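Local coordinates for OLD nuclease (Thermus scotoductus, PDB 6P74), which degrades linear and supercoiled double-stranded DNA in the 5'-to-3' direction, nicks circular DNA, and has an ATPase activity stimulated by DNA, at residues A[16-21]-A[35-40]; A[25-30]-A[313-318]; A[176-181]-A[222-227]; A[258-263]-A[271-276]; A[365-370]-A[413-418]. All blocks are in the same frame, centred on the assembly; numbering follows the deposited sequence.

Interaction 1. Residues A[16-21]-A[35-40]; sequences IDLPLG and TTILRA. With SO4 (sulfate ion), chain D.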
# COMPACT_ATOMS: atom_id res chain seq x y z
N ILE A 16 -2.96 17.23 12.22
CA ILE A 16 -3.76 17.88 11.19
C ILE A 16 -5.19 17.85 11.71
O ILE A 16 -5.60 16.94 12.44
CB ILE A 16 -3.73 17.35 9.74
CG1 ILE A 16 -4.11 15.87 9.74
CG2 ILE A 16 -2.35 17.57 9.13
CD1 ILE A 16 -4.79 15.41 8.47
N ASP A 17 -5.96 18.83 11.26
CA ASP A 17 -7.34 18.99 11.68
C ASP A 17 -8.09 19.69 10.55
O ASP A 17 -7.84 20.87 10.28
CB ASP A 17 -7.38 19.80 12.98
CG ASP A 17 -8.77 19.96 13.54
OD1 ASP A 17 -9.76 19.53 12.88
OD2 ASP A 17 -8.87 20.54 14.65
N LEU A 18 -8.99 18.99 9.87
CA LEU A 18 -9.68 19.72 8.82
C LEU A 18 -11.18 19.50 8.86
O LEU A 18 -11.66 18.42 9.21
CB LEU A 18 -9.15 19.34 7.42
CG LEU A 18 -9.39 17.91 6.95
CD1 LEU A 18 -9.68 17.89 5.45
CD2 LEU A 18 -8.16 17.10 7.27
N PRO A 19 -11.95 20.52 8.48
CA PRO A 19 -13.40 20.31 8.32
C PRO A 19 -13.68 19.48 7.09
O PRO A 19 -12.90 19.45 6.13
CB PRO A 19 -13.96 21.73 8.17
CG PRO A 19 -12.77 22.52 7.57
CD PRO A 19 -11.54 21.91 8.22
N LEU A 20 -14.81 18.79 7.13
CA LEU A 20 -15.31 18.03 6.00
C LEU A 20 -16.70 18.52 5.66
O LEU A 20 -17.51 18.75 6.55
CB LEU A 20 -15.32 16.54 6.31
CG LEU A 20 -13.96 15.92 6.62
CD1 LEU A 20 -14.15 14.51 7.15
CD2 LEU A 20 -13.10 15.88 5.39
N GLY A 21 -16.97 18.71 4.37
CA GLY A 21 -18.26 19.18 3.92
C GLY A 21 -18.88 18.27 2.89
O GLY A 21 -18.32 17.23 2.51
N THR A 35 -3.34 11.48 -0.04
CA THR A 35 -3.90 10.14 0.01
C THR A 35 -3.94 9.61 1.44
O THR A 35 -4.84 8.83 1.80
CB THR A 35 -3.10 9.21 -0.91
OG1 THR A 35 -3.21 9.68 -2.26
CG2 THR A 35 -3.61 7.79 -0.83
N THR A 36 -2.99 10.03 2.27
CA THR A 36 -2.95 9.57 3.66
C THR A 36 -4.15 10.09 4.44
O THR A 36 -4.67 9.38 5.32
CB THR A 36 -1.63 10.01 4.29
OG1 THR A 36 -0.54 9.44 3.53
CG2 THR A 36 -1.53 9.56 5.74
N ILE A 37 -4.62 11.30 4.15
CA ILE A 37 -5.89 11.75 4.72
C ILE A 37 -7.00 10.77 4.38
O ILE A 37 -7.75 10.33 5.26
CB ILE A 37 -6.23 13.18 4.24
CG1 ILE A 37 -5.29 14.20 4.89
CG2 ILE A 37 -7.70 13.51 4.54
CD1 ILE A 37 -5.43 15.61 4.35
N LEU A 38 -7.13 10.40 3.11
CA LEU A 38 -8.19 9.48 2.73
C LEU A 38 -8.04 8.13 3.43
O LEU A 38 -9.03 7.55 3.89
CB LEU A 38 -8.23 9.29 1.22
CG LEU A 38 -8.46 10.56 0.41
CD1 LEU A 38 -8.72 10.18 -1.03
CD2 LEU A 38 -9.63 11.34 0.98
N ARG A 39 -6.81 7.60 3.50
CA ARG A 39 -6.62 6.29 4.12
C ARG A 39 -6.98 6.32 5.61
O ARG A 39 -7.52 5.35 6.15
CB ARG A 39 -5.19 5.79 3.91
CG ARG A 39 -4.76 5.73 2.44
CD ARG A 39 -5.29 4.50 1.69
NE ARG A 39 -4.19 3.64 1.25
CZ ARG A 39 -3.48 3.82 0.13
NH1 ARG A 39 -3.76 4.82 -0.69
NH2 ARG A 39 -2.50 2.98 -0.16
N ALA A 40 -6.70 7.44 6.28
CA ALA A 40 -7.03 7.56 7.69
C ALA A 40 -8.54 7.45 7.91
O ALA A 40 -8.99 6.79 8.86
CB ALA A 40 -6.50 8.87 8.26
S SO4 D . -0.22 11.31 -0.89
O1 SO4 D . 0.23 12.56 -0.31
O2 SO4 D . -1.57 11.48 -1.41
O3 SO4 D . 0.66 10.93 -1.99
O4 SO4 D . -0.21 10.26 0.12
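In this ABC-type ATPase the helix that follows the P-loop (Walker A motif), residues 34-45, lays I37 against I16 and L18 of strand 13-19. All three residues are buried and purely aliphatic, which suits a joint where a helix rests on a sheet. The strand alternates: I16 and L18 point at the helix, while D17 between them turns to the other side and forms a salt bridge with R4. I37 leaves the helix with CG1 anti to its carbonyl carbon (chi1 -72°) and its chain extended beyond, which brings CG1 and CD1 up to the two strand side chains. I16 holds CG1 between its own backbone N and carbonyl carbon (chi1 56°), and this turns CD1 across I37 at a slant. L5 of strand 2-10 also packs on I37.

Two residues before I37, near the start of the helix, T35 probably belongs to the ATP-binding site. A sulfate here, hydrogen-bonded to the backbone N of G31 and of G33, is placed consistently with a nucleotide phosphate; its exact position beside T35 is doubtful. In the joint, CD1 of I16 comes to 3.8 Å from CG1 of I37, and CD2 of L18 to 4.3 Å from CD1 of I37.

Interaction 2. Residues A[25-30]-A[313-318]; sequences AIVGPN and IFADVN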
# COMPACT_ATOMS: atom_id res chain seq x y z
N ALA A 25 -12.92 18.57 -1.67
CA ALA A 25 -11.98 18.37 -2.77
C ALA A 25 -10.59 18.61 -2.22
O ALA A 25 -10.26 19.75 -1.84
CB ALA A 25 -12.27 19.31 -3.94
N ILE A 26 -9.78 17.57 -2.18
CA ILE A 26 -8.48 17.59 -1.52
C ILE A 26 -7.40 17.61 -2.59
O ILE A 26 -7.31 16.69 -3.40
CB ILE A 26 -8.31 16.38 -0.60
CG1 ILE A 26 -9.53 16.28 0.35
CG2 ILE A 26 -6.99 16.46 0.10
CD1 ILE A 26 -9.37 15.24 1.45
N VAL A 27 -6.59 18.67 -2.60
CA VAL A 27 -5.55 18.86 -3.61
C VAL A 27 -4.21 19.13 -2.93
O VAL A 27 -4.15 19.50 -1.76
CB VAL A 27 -5.88 20.01 -4.58
CG1 VAL A 27 -7.33 19.95 -4.99
CG2 VAL A 27 -5.55 21.33 -3.93
N GLY A 28 -3.14 18.95 -3.69
CA GLY A 28 -1.80 19.13 -3.19
C GLY A 28 -0.85 18.17 -3.88
O GLY A 28 -1.28 17.25 -4.58
N PRO A 29 0.45 18.35 -3.70
CA PRO A 29 1.43 17.50 -4.39
C PRO A 29 1.46 16.07 -3.86
O PRO A 29 0.96 15.74 -2.78
CB PRO A 29 2.76 18.21 -4.14
CG PRO A 29 2.38 19.63 -3.82
CD PRO A 29 1.11 19.48 -3.02
N ASN A 30 2.11 15.22 -4.65
CA ASN A 30 2.15 13.78 -4.40
C ASN A 30 3.08 13.44 -3.24
O ASN A 30 4.25 13.85 -3.23
CB ASN A 30 2.60 13.04 -5.67
CG ASN A 30 1.54 13.07 -6.75
OD1 ASN A 30 0.35 13.22 -6.46
ND2 ASN A 30 1.96 12.90 -7.99
N ILE A 313 -10.73 20.01 -13.26
CA ILE A 313 -12.15 19.93 -13.51
C ILE A 313 -12.90 19.59 -12.22
O ILE A 313 -14.00 20.09 -12.00
CB ILE A 313 -12.42 18.92 -14.64
CG1 ILE A 313 -11.93 19.52 -15.97
CG2 ILE A 313 -13.89 18.56 -14.71
CD1 ILE A 313 -11.41 18.45 -16.95
N PHE A 314 -12.28 18.81 -11.33
CA PHE A 314 -12.86 18.46 -10.04
C PHE A 314 -12.49 19.42 -8.91
O PHE A 314 -12.99 19.27 -7.79
CB PHE A 314 -12.43 17.03 -9.65
CG PHE A 314 -13.06 15.96 -10.48
CD1 PHE A 314 -12.50 15.57 -11.69
CD2 PHE A 314 -14.23 15.34 -10.06
CE1 PHE A 314 -13.09 14.59 -12.47
CE2 PHE A 314 -14.83 14.34 -10.82
CZ PHE A 314 -14.26 13.97 -12.03
N ALA A 315 -11.62 20.39 -9.16
CA ALA A 315 -11.23 21.33 -8.11
C ALA A 315 -11.59 22.72 -8.61
O ALA A 315 -10.78 23.39 -9.25
CB ALA A 315 -9.77 21.18 -7.77
N ASP A 316 -12.83 23.13 -8.33
CA ASP A 316 -13.43 24.34 -8.88
C ASP A 316 -13.18 25.51 -7.94
O ASP A 316 -13.59 25.47 -6.78
CB ASP A 316 -14.93 24.14 -9.07
CG ASP A 316 -15.51 25.09 -10.08
OD1 ASP A 316 -15.35 26.33 -9.90
OD2 ASP A 316 -16.11 24.59 -11.05
N VAL A 317 -12.54 26.57 -8.45
CA VAL A 317 -12.28 27.72 -7.59
C VAL A 317 -13.58 28.40 -7.17
O VAL A 317 -13.65 29.02 -6.10
CB VAL A 317 -11.33 28.73 -8.27
CG1 VAL A 317 -11.97 29.25 -9.46
CG2 VAL A 317 -11.06 29.89 -7.37
N ASN A 318 -14.64 28.30 -7.97
CA ASN A 318 -15.89 28.93 -7.58
C ASN A 318 -16.55 28.19 -6.43
O ASN A 318 -17.42 28.74 -5.76
CB ASN A 318 -16.84 29.03 -8.77
CG ASN A 318 -16.17 29.68 -9.98
OD1 ASN A 318 -16.14 30.92 -10.11
ND2 ASN A 318 -15.60 28.85 -10.86
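A25 and V27, on the same side of strand 23-27, meet F314 and A315 of the loop that runs from strand 304-308 to strand 323-328. This is the tight part of the contact, and the residues there are small. CG1 of V27 rests on CB of A315 at 3.9 Å, methyl against methyl. CB of A25 sits 3.9 Å from O of F314, beside the backbone rather than the phenylalanine ring, which leads away from the strand. Alanine suits both places because the two backbones come close: the CA atoms of A25 and A315 are 6.2 Å apart. V27 directs CG1 at the loop by holding it anti to its carbonyl carbon (chi1 -43°). I26, between the two, faces the opposite way.

The two segments part at both ends. Beyond V27 the chain enters the P-loop through G28, whose backbone angles suit only glycine, and continues to P29 and N30 at the solvent; NZ of K34 hydrogen-bonds to O of G28. On the loop, D316 turns away and shapes its own segment: OD1 accepts N of N318 at 2.8 Å through its anti lone pair, an Asx turn, and ND2 of the same asparagine at 2.7 Å through its syn lone pair.

Made of van der Waals touches, the contact adds shape and apolar burial but no direction of its own, while polar bonds lie around it. A25 and V27 pair with R324 in the sheet, and the hydroxyl of Y307 bonds to O of F314, so this oxygen, beside the methyl of A25, has a polar partner.

Interaction 3. Residues A[176-181]-A[222-227]; sequences VYEQAM and ADPANP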
# COMPACT_ATOMS: atom_id res chain seq x y z
N VAL A 176 -32.13 -23.29 -11.12
CA VAL A 176 -31.45 -23.04 -12.38
C VAL A 176 -29.96 -22.87 -12.15
O VAL A 176 -29.13 -23.36 -12.93
CB VAL A 176 -32.06 -21.83 -13.10
CG1 VAL A 176 -31.38 -21.64 -14.44
CG2 VAL A 176 -33.56 -22.04 -13.29
N TYR A 177 -29.58 -22.19 -11.07
CA TYR A 177 -28.16 -22.01 -10.76
C TYR A 177 -27.46 -23.36 -10.58
O TYR A 177 -26.42 -23.62 -11.21
CB TYR A 177 -28.01 -21.14 -9.52
CG TYR A 177 -26.58 -21.10 -9.03
CD1 TYR A 177 -25.64 -20.24 -9.61
CD2 TYR A 177 -26.17 -21.94 -7.99
CE1 TYR A 177 -24.35 -20.21 -9.17
CE2 TYR A 177 -24.86 -21.91 -7.55
CZ TYR A 177 -23.96 -21.05 -8.14
OH TYR A 177 -22.66 -21.02 -7.70
N GLU A 178 -28.02 -24.24 -9.74
CA GLU A 178 -27.43 -25.57 -9.55
C GLU A 178 -27.38 -26.35 -10.85
O GLU A 178 -26.42 -27.07 -11.12
CB GLU A 178 -28.23 -26.36 -8.50
CG GLU A 178 -28.14 -25.79 -7.10
CD GLU A 178 -26.71 -25.67 -6.60
OE1 GLU A 178 -26.45 -24.75 -5.79
OE2 GLU A 178 -25.86 -26.49 -7.01
N GLN A 179 -28.43 -26.23 -11.66
CA GLN A 179 -28.44 -26.87 -12.97
C GLN A 179 -27.24 -26.44 -13.80
O GLN A 179 -26.63 -27.25 -14.51
CB GLN A 179 -29.76 -26.51 -13.67
CG GLN A 179 -30.07 -27.24 -14.95
CD GLN A 179 -31.46 -26.87 -15.46
OE1 GLN A 179 -32.41 -26.79 -14.68
NE2 GLN A 179 -31.58 -26.62 -16.77
N ALA A 180 -26.87 -25.16 -13.72
CA ALA A 180 -25.71 -24.69 -14.46
C ALA A 180 -24.41 -25.17 -13.83
O ALA A 180 -23.47 -25.54 -14.54
CB ALA A 180 -25.73 -23.16 -14.56
N MET A 181 -24.34 -25.19 -12.49
CA MET A 181 -23.15 -25.70 -11.83
C MET A 181 -22.91 -27.18 -12.15
O MET A 181 -21.76 -27.62 -12.21
CB MET A 181 -23.24 -25.49 -10.32
CG MET A 181 -22.80 -24.11 -9.86
SD MET A 181 -21.09 -23.71 -10.33
CE MET A 181 -20.20 -24.97 -9.40
N ALA A 222 -21.89 -17.87 -7.14
CA ALA A 222 -22.83 -17.01 -6.45
C ALA A 222 -23.34 -17.73 -5.22
O ALA A 222 -23.35 -18.97 -5.17
CB ALA A 222 -23.98 -16.58 -7.37
N ASP A 223 -23.76 -16.95 -4.22
CA ASP A 223 -24.58 -17.50 -3.15
C ASP A 223 -26.00 -17.56 -3.71
O ASP A 223 -26.63 -16.51 -3.91
CB ASP A 223 -24.52 -16.62 -1.90
CG ASP A 223 -25.19 -17.27 -0.68
OD1 ASP A 223 -26.25 -17.92 -0.83
OD2 ASP A 223 -24.64 -17.12 0.43
N PRO A 224 -26.53 -18.75 -3.99
CA PRO A 224 -27.89 -18.82 -4.57
C PRO A 224 -28.95 -18.23 -3.68
O PRO A 224 -30.01 -17.82 -4.18
CB PRO A 224 -28.10 -20.33 -4.80
CG PRO A 224 -27.07 -21.01 -3.95
CD PRO A 224 -25.90 -20.07 -3.85
N ALA A 225 -28.71 -18.14 -2.37
CA ALA A 225 -29.65 -17.48 -1.47
C ALA A 225 -29.69 -15.97 -1.70
O ALA A 225 -30.76 -15.36 -1.69
CB ALA A 225 -29.30 -17.80 -0.02
N ASN A 226 -28.52 -15.36 -1.90
CA ASN A 226 -28.38 -13.92 -2.08
C ASN A 226 -27.60 -13.65 -3.36
O ASN A 226 -26.41 -13.31 -3.32
CB ASN A 226 -27.69 -13.28 -0.87
CG ASN A 226 -27.71 -11.77 -0.91
OD1 ASN A 226 -28.54 -11.16 -1.60
ND2 ASN A 226 -26.80 -11.14 -0.18
N PRO A 227 -28.25 -13.79 -4.52
CA PRO A 227 -27.51 -13.73 -5.79
C PRO A 227 -27.01 -12.33 -6.15
O PRO A 227 -25.92 -12.20 -6.72
CB PRO A 227 -28.53 -14.24 -6.82
CG PRO A 227 -29.85 -13.88 -6.22
CD PRO A 227 -29.69 -14.04 -4.73
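Y177 of helix 170-184 reaches across to A222 and P224, in the loop that joins strands 217-220 and 232-235 of the dimerization domain. Its CB leaves the helix on the side of the loop, and with CG anti to the backbone N (chi1 171°) the ring is carried out from the helix to the loop. Atom CD2 is the first to touch, 4.1 Å from CB of P224, whose ring lies aslant the tyrosine. Farther out, CE1 comes to 4.1 Å from CB of A222 and CE2 to 4.1 Å from O of A222. CZ lies nearer that carbonyl oxygen, at 3.7 Å. At the tip, OH accepts N of A222 in a weak bond, 3.3 Å long and bent to 133°; the stronger partner of this hydroxyl is N of F221, whose ring also meets the tyrosine nearly at a right angle.

E178, next on the helix, brings OE1 into the plane of the Y177 ring at its edge and to 4.2 Å from CG of P224, while OE2 is held by R185. The loop keeps its own shape through D223, whose OD1 accepts N of A225 at 2.9 Å in an Asx turn that spans P224. Q234 of the second subunit donates to O of A222, so the contact joins helix to loop beside the dimer interface.

Tyrosine therefore fits by being amphipathic: the ring gives apolar surface to alanine and proline, and the buried hydroxyl meets backbone N-H groups of the loop.

Interaction 4. Residues A[258-263]-A[271-276]; sequences GIFEAF and GTVIIE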
# COMPACT_ATOMS: atom_id res chain seq x y z
N GLY A 258 -21.36 5.53 -14.86
CA GLY A 258 -22.71 5.02 -15.08
C GLY A 258 -23.37 4.57 -13.79
O GLY A 258 -24.58 4.75 -13.60
N ILE A 259 -22.59 3.98 -12.87
CA ILE A 259 -23.17 3.57 -11.59
C ILE A 259 -23.65 4.79 -10.83
O ILE A 259 -24.77 4.80 -10.30
CB ILE A 259 -22.16 2.74 -10.77
CG1 ILE A 259 -22.03 1.32 -11.33
CG2 ILE A 259 -22.62 2.63 -9.31
CD1 ILE A 259 -20.71 0.70 -10.99
N PHE A 260 -22.84 5.84 -10.79
CA PHE A 260 -23.26 7.04 -10.07
C PHE A 260 -24.44 7.72 -10.73
O PHE A 260 -25.28 8.31 -10.04
CB PHE A 260 -22.09 8.00 -9.95
CG PHE A 260 -21.21 7.71 -8.77
CD1 PHE A 260 -21.49 8.28 -7.53
CD2 PHE A 260 -20.12 6.87 -8.90
CE1 PHE A 260 -20.68 8.01 -6.44
CE2 PHE A 260 -19.31 6.61 -7.81
CZ PHE A 260 -19.60 7.17 -6.58
N GLU A 261 -24.53 7.65 -12.05
CA GLU A 261 -25.71 8.17 -12.73
C GLU A 261 -26.95 7.35 -12.38
O GLU A 261 -28.05 7.92 -12.28
CB GLU A 261 -25.46 8.21 -14.24
CG GLU A 261 -26.68 8.57 -15.11
CD GLU A 261 -27.25 9.97 -14.85
OE1 GLU A 261 -26.56 10.78 -14.21
OE2 GLU A 261 -28.40 10.24 -15.28
N ALA A 262 -26.82 6.04 -12.16
CA ALA A 262 -27.98 5.28 -11.72
C ALA A 262 -28.40 5.69 -10.31
O ALA A 262 -29.59 5.85 -10.03
CB ALA A 262 -27.71 3.78 -11.81
N PHE A 263 -27.43 5.90 -9.41
CA PHE A 263 -27.75 6.40 -8.07
C PHE A 263 -28.58 7.66 -8.12
O PHE A 263 -29.58 7.80 -7.41
CB PHE A 263 -26.47 6.68 -7.29
CG PHE A 263 -25.90 5.48 -6.59
CD1 PHE A 263 -26.70 4.66 -5.81
CD2 PHE A 263 -24.55 5.18 -6.69
CE1 PHE A 263 -26.16 3.57 -5.16
CE2 PHE A 263 -24.02 4.08 -6.05
CZ PHE A 263 -24.82 3.28 -5.29
N GLY A 271 -25.17 8.21 1.59
CA GLY A 271 -24.18 8.52 2.60
C GLY A 271 -22.86 9.02 2.04
O GLY A 271 -22.84 9.77 1.06
N THR A 272 -21.75 8.59 2.64
CA THR A 272 -20.45 9.17 2.39
C THR A 272 -19.62 8.28 1.48
O THR A 272 -19.44 7.09 1.76
CB THR A 272 -19.69 9.43 3.69
OG1 THR A 272 -20.41 10.38 4.47
CG2 THR A 272 -18.28 9.98 3.37
N VAL A 273 -19.09 8.88 0.42
CA VAL A 273 -18.26 8.22 -0.57
C VAL A 273 -16.92 8.93 -0.62
O VAL A 273 -16.86 10.16 -0.68
CB VAL A 273 -18.92 8.24 -1.97
CG1 VAL A 273 -18.08 7.46 -2.96
CG2 VAL A 273 -20.34 7.71 -1.91
N ILE A 274 -15.85 8.16 -0.60
CA ILE A 274 -14.50 8.68 -0.72
C ILE A 274 -13.95 8.18 -2.04
O ILE A 274 -14.06 6.98 -2.34
CB ILE A 274 -13.64 8.23 0.47
CG1 ILE A 274 -14.15 8.90 1.75
CG2 ILE A 274 -12.18 8.52 0.19
CD1 ILE A 274 -13.38 8.53 2.98
N ILE A 275 -13.39 9.08 -2.84
CA ILE A 275 -12.85 8.69 -4.14
C ILE A 275 -11.42 9.17 -4.25
O ILE A 275 -11.12 10.35 -4.03
CB ILE A 275 -13.71 9.21 -5.31
CG1 ILE A 275 -15.14 8.76 -5.12
CG2 ILE A 275 -13.19 8.62 -6.63
CD1 ILE A 275 -16.10 9.29 -6.13
N GLU A 276 -10.54 8.23 -4.55
CA GLU A 276 -9.16 8.52 -4.89
C GLU A 276 -9.12 8.85 -6.39
O GLU A 276 -9.31 7.96 -7.22
CB GLU A 276 -8.33 7.29 -4.57
CG GLU A 276 -6.88 7.50 -4.32
CD GLU A 276 -6.19 6.18 -4.06
OE1 GLU A 276 -5.45 6.08 -3.05
OE2 GLU A 276 -6.39 5.23 -4.87
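The ring of F260 meets strand 272-276 with its outer end: CG1 of V273 lies at the edge, in the plane of the ring, 3.9 Å from CZ. CD1 of I275 approaches the same CZ obliquely, at 4.1 Å. A second aromatic ring, that of F290, joins F260 in an edge-to-face pair, and L293 and M297 of helix 284-299 pack on it too.

V273 and I275 are two apart on the strand, so both point at the helix, while T272, I274 and E276 turn elsewhere. Both are beta-branched aliphatics whose methyls, CG1 of V273 and CD1 of I275, reach the end of the ring. CA of F260 and CA of V273 are 10.8 Å apart, and the length of phenylalanine suits this distance. Its CG stands anti to the carbonyl carbon (chi1 -85°), which sends the ring off the helix toward the sheet. V273 has CG1 anti to its backbone N (chi1 -176°), and the two side chains run antiparallel, alongside one another.

The contact thus seats helix 246-266 on the core sheet of the ATPase domain, where strand 272-276 runs between strands 135-138 and 304-308, with helix 284-299 alongside and helix 154-166 packing on I259, A262 and F263.

Interaction 5. Residues A[365-370]-A[413-418]; sequences NEVLFA and ELIVGV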
# COMPACT_ATOMS: atom_id res chain seq x y z
N ASN A 365 -8.73 27.12 -12.60
CA ASN A 365 -8.51 26.22 -11.45
C ASN A 365 -7.06 25.75 -11.35
O ASN A 365 -6.65 25.30 -10.28
CB ASN A 365 -9.46 25.02 -11.53
CG ASN A 365 -10.93 25.43 -11.55
OD1 ASN A 365 -11.32 26.45 -10.98
ND2 ASN A 365 -11.75 24.62 -12.21
N GLU A 366 -6.29 25.82 -12.45
CA GLU A 366 -4.87 25.51 -12.41
C GLU A 366 -4.15 26.21 -11.26
O GLU A 366 -3.12 25.73 -10.78
CB GLU A 366 -4.22 25.91 -13.73
CG GLU A 366 -4.73 25.15 -14.94
CD GLU A 366 -4.29 23.70 -14.94
OE1 GLU A 366 -3.38 23.35 -14.15
OE2 GLU A 366 -4.87 22.92 -15.73
N VAL A 367 -4.66 27.37 -10.83
CA VAL A 367 -4.03 28.04 -9.70
C VAL A 367 -3.87 27.10 -8.53
O VAL A 367 -2.93 27.24 -7.73
CB VAL A 367 -4.85 29.28 -9.28
CG1 VAL A 367 -3.98 30.23 -8.53
CG2 VAL A 367 -5.36 29.99 -10.49
N LEU A 368 -4.77 26.13 -8.38
CA LEU A 368 -4.74 25.26 -7.21
C LEU A 368 -3.63 24.23 -7.28
O LEU A 368 -3.35 23.59 -6.27
CB LEU A 368 -6.09 24.56 -7.04
CG LEU A 368 -7.29 25.50 -6.97
CD1 LEU A 368 -8.56 24.68 -7.14
CD2 LEU A 368 -7.29 26.26 -5.66
N PHE A 369 -2.99 24.06 -8.43
CA PHE A 369 -1.99 23.01 -8.59
C PHE A 369 -0.58 23.55 -8.76
O PHE A 369 0.34 22.76 -8.99
CB PHE A 369 -2.38 22.11 -9.76
CG PHE A 369 -3.74 21.53 -9.58
CD1 PHE A 369 -3.95 20.52 -8.65
CD2 PHE A 369 -4.82 22.03 -10.27
CE1 PHE A 369 -5.20 20.00 -8.46
CE2 PHE A 369 -6.07 21.51 -10.07
CZ PHE A 369 -6.26 20.51 -9.16
N ALA A 370 -0.39 24.85 -8.62
CA ALA A 370 0.86 25.49 -8.99
C ALA A 370 1.68 25.82 -7.75
O ALA A 370 1.14 25.97 -6.64
CB ALA A 370 0.58 26.78 -9.78
N GLU A 413 -9.87 39.75 -7.67
CA GLU A 413 -10.29 39.68 -6.27
C GLU A 413 -10.62 38.26 -5.85
O GLU A 413 -10.19 37.79 -4.79
CB GLU A 413 -11.52 40.55 -6.04
CG GLU A 413 -11.32 41.99 -5.99
CD GLU A 413 -12.47 42.62 -5.27
OE1 GLU A 413 -12.58 42.42 -4.04
OE2 GLU A 413 -13.32 43.26 -5.93
N LEU A 414 -11.43 37.57 -6.66
CA LEU A 414 -11.87 36.24 -6.27
C LEU A 414 -10.68 35.31 -6.12
O LEU A 414 -10.52 34.66 -5.09
CB LEU A 414 -12.87 35.70 -7.29
CG LEU A 414 -13.50 34.33 -7.01
CD1 LEU A 414 -14.03 34.26 -5.58
CD2 LEU A 414 -14.64 34.14 -7.98
N ILE A 415 -9.81 35.26 -7.14
CA ILE A 415 -8.70 34.31 -7.12
C ILE A 415 -7.70 34.69 -6.04
O ILE A 415 -7.09 33.82 -5.40
CB ILE A 415 -8.01 34.23 -8.50
CG1 ILE A 415 -9.01 33.87 -9.60
CG2 ILE A 415 -6.87 33.22 -8.47
CD1 ILE A 415 -9.81 32.66 -9.30
N VAL A 416 -7.47 36.00 -5.85
CA VAL A 416 -6.63 36.45 -4.74
C VAL A 416 -7.16 35.92 -3.41
O VAL A 416 -6.41 35.39 -2.59
CB VAL A 416 -6.53 37.98 -4.73
CG1 VAL A 416 -6.17 38.47 -3.32
CG2 VAL A 416 -5.47 38.44 -5.71
N GLY A 417 -8.47 36.05 -3.18
CA GLY A 417 -9.05 35.60 -1.91
C GLY A 417 -8.87 34.11 -1.68
O GLY A 417 -8.59 33.68 -0.56
N VAL A 418 -8.99 33.31 -2.73
CA VAL A 418 -8.74 31.88 -2.63
C VAL A 418 -7.25 31.62 -2.38
O VAL A 418 -6.89 30.88 -1.46
CB VAL A 418 -9.25 31.16 -3.89
CG1 VAL A 418 -8.80 29.72 -3.89
CG2 VAL A 418 -10.77 31.24 -3.93
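A short 3-10 turn, closed by the bond from N of L368 to O of N365 (2.8 Å), lies beside helix 409-422 with CA of V367 8.2 Å from CA of I415. Between the two backbones the side chains meet in two pairs, all buried and aliphatic. V367 straddles one methyl of I415: CG2 of I415 is 4.1 Å from CG2 of V367 and 4.2 Å from its CG1. In I415, CG1 is anti to the carbonyl carbon (chi1 -56°), which puts CG2 anti to the backbone N. One turn on, CG1 of V418 touches CD2 of L368 at 4.2 Å, the two side chains crossing at about a right angle. L368 does not start out toward the helix; the length of leucine brings CD2 there, whereas the beta-branched V367, I415 and V418 present methyls close to their backbones.

The side chain of N365 starts away from the helix; OD1 accepts N of V317 and ND2 donates to O of P312. V317 also packs on I415 and V418. The helix belongs to the beta-alpha-beta crossover from strand 401-405 to strand 426-431, an element of the parallel sheet of the Toprim fold, and here it receives the linker from the ATPase domain.

Overall arrangement
Interactions 1, 2 and 4 gather in the ATPase domain. The centres of 1 and 2 are about 14 Å apart, their segments alternate along the chain, and I26 touches I37 and L38; R39 of interaction 1 forms a salt bridge with E276 of interaction 4, about 19 Å away between centres. Interactions 2 and 4 reach the same mixed sheet, and 3 and 4 are nested within the long loop that 2 closes. Interaction 5 comes last, its centre about 10 Å from that of 2; V317 packs on I415, so loop 313-318 lies between the ATPase sheet and the Toprim helix. Interaction 3 stands apart, about 55 Å from 5 between centres, consistent with a nuclease domain facing away from the dimerization domain.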